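Local coordinates for plastocyanin (Adiantum capillus-veneris, PDB 1KDJ), which carries electrons from the cytochrome b6-f complex to P700 of photosystem I by means of a single bound copper ion, at residues Phe41-Pro44 and Ala45-Gly49. Residues are numbered along the deposited sequence; the frame is centred on the assembly and turned at random.
Sequences FDIP and AGAPG
Pro44 and Ala47 close a type II beta turn in the loop that leads from strand 40-41 to helix 49-57. Its one cross-turn hydrogen bond runs from Ala47 N to Pro44 O, 3.1 Å long and fairly straight at the hydrogen (159°), although the donor stands above the carbonyl plane, 54° out of it. The tight part of the turn centres on this carbonyl oxygen, with looser carbon contacts around it. Ala47 CB turns back over Pro44, lying 3.2 Å from Pro44 O. The same methyl is 3.9 Å from Pro44 CD, and Ile43 CG2 approaches Ala47 CB to 4.2 Å. With CG2 anti to the backbone N, Ile43 offers this methyl to the turn, and its side chain also packs on Ala52 and Leu55 of helix 49-57; Pro44 touches Leu55 as well. The corner of the turn, by contrast, is exposed: Ala45 CB points away overall, though it still lies 3.7 Å from Pro44 C, and Gly46 takes the positive phi (83°) that the third position of a type II turn calls for. Pro48 then serves as N-cap residue of the helix. The reversal, far from the copper site, thus relies on backbone geometry and small carbon contacts rather than on charge.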
loop_
_atom_site.group_PDB
_atom_site.type_symbol
_atom_site.label_atom_id
_atom_site.label_comp_id
_atom_site.label_asym_id
_atom_site.label_seq_id
_atom_site.Cartn_x
_atom_site.Cartn_y
_atom_site.Cartn_z
ATOM N N PHE A 41 -0.170 -0.927 5.766
ATOM C CA PHE A 41 -1.601 -0.864 6.018
ATOM C C PHE A 41 -1.915 -0.447 7.422
ATOM O O PHE A 41 -1.234 -0.879 8.340
ATOM C CB PHE A 41 -2.264 -2.236 5.747
ATOM C CG PHE A 41 -2.572 -2.444 4.264
ATOM C CD1 PHE A 41 -3.763 -1.958 3.753
ATOM C CD2 PHE A 41 -1.661 -3.046 3.441
ATOM C CE1 PHE A 41 -4.023 -2.082 2.403
ATOM C CE2 PHE A 41 -1.931 -3.162 2.095
ATOM C CZ PHE A 41 -3.106 -2.680 1.576
ATOM N N ASP A 42 -2.899 0.409 7.611
ATOM C CA ASP A 42 -3.452 0.737 8.910
ATOM C C ASP A 42 -4.268 -0.452 9.414
ATOM O O ASP A 42 -4.995 -1.074 8.633
ATOM C CB ASP A 42 -4.408 1.867 8.833
ATOM C CG ASP A 42 -4.023 3.101 9.604
ATOM O OD1 ASP A 42 -3.427 3.014 10.683
ATOM O OD2 ASP A 42 -4.340 4.174 9.107
ATOM N N ILE A 43 -4.226 -0.808 10.691
ATOM C CA ILE A 43 -5.021 -1.939 11.180
ATOM C C ILE A 43 -6.261 -1.306 11.787
ATOM O O ILE A 43 -6.089 -0.484 12.683
ATOM C CB ILE A 43 -4.290 -2.749 12.278
ATOM C CG1 ILE A 43 -2.888 -3.170 11.848
ATOM C CG2 ILE A 43 -5.174 -3.952 12.623
ATOM C CD1 ILE A 43 -2.805 -4.056 10.615
ATOM N N PRO A 44 -7.506 -1.575 11.365
ATOM C CA PRO A 44 -8.687 -0.956 11.936
ATOM C C PRO A 44 -8.821 -1.351 13.409
ATOM O O PRO A 44 -8.442 -2.448 13.851
ATOM C CB PRO A 44 -9.809 -1.444 11.062
ATOM C CG PRO A 44 -9.130 -1.922 9.796
ATOM C CD PRO A 44 -7.870 -2.552 10.355
ATOM N N ALA A 45 -9.345 -0.430 14.206
ATOM C CA ALA A 45 -9.486 -0.712 15.623
ATOM C C ALA A 45 -10.621 -1.725 15.752
ATOM O O ALA A 45 -11.676 -1.684 15.098
ATOM C CB ALA A 45 -9.841 0.546 16.404
ATOM N N GLY A 46 -10.281 -2.748 16.516
ATOM C CA GLY A 46 -11.237 -3.806 16.796
ATOM C C GLY A 46 -11.300 -4.840 15.690
ATOM O O GLY A 46 -12.143 -5.738 15.751
ATOM N N ALA A 47 -10.442 -4.710 14.667
ATOM C CA ALA A 47 -10.307 -5.709 13.635
ATOM C C ALA A 47 -10.098 -7.070 14.293
ATOM O O ALA A 47 -9.364 -7.151 15.283
ATOM C CB ALA A 47 -9.092 -5.406 12.784
ATOM N N PRO A 48 -10.717 -8.166 13.852
ATOM C CA PRO A 48 -10.311 -9.499 14.220
ATOM C C PRO A 48 -8.863 -9.755 13.867
ATOM O O PRO A 48 -8.307 -9.270 12.871
ATOM C CB PRO A 48 -11.247 -10.417 13.481
ATOM C CG PRO A 48 -11.731 -9.584 12.328
ATOM C CD PRO A 48 -11.878 -8.219 12.966
ATOM N N GLY A 49 -8.304 -10.628 14.688
ATOM C CA GLY A 49 -6.953 -11.095 14.567
ATOM C C GLY A 49 -6.670 -11.663 13.203
ATOM O O GLY A 49 -5.537 -11.499 12.757
#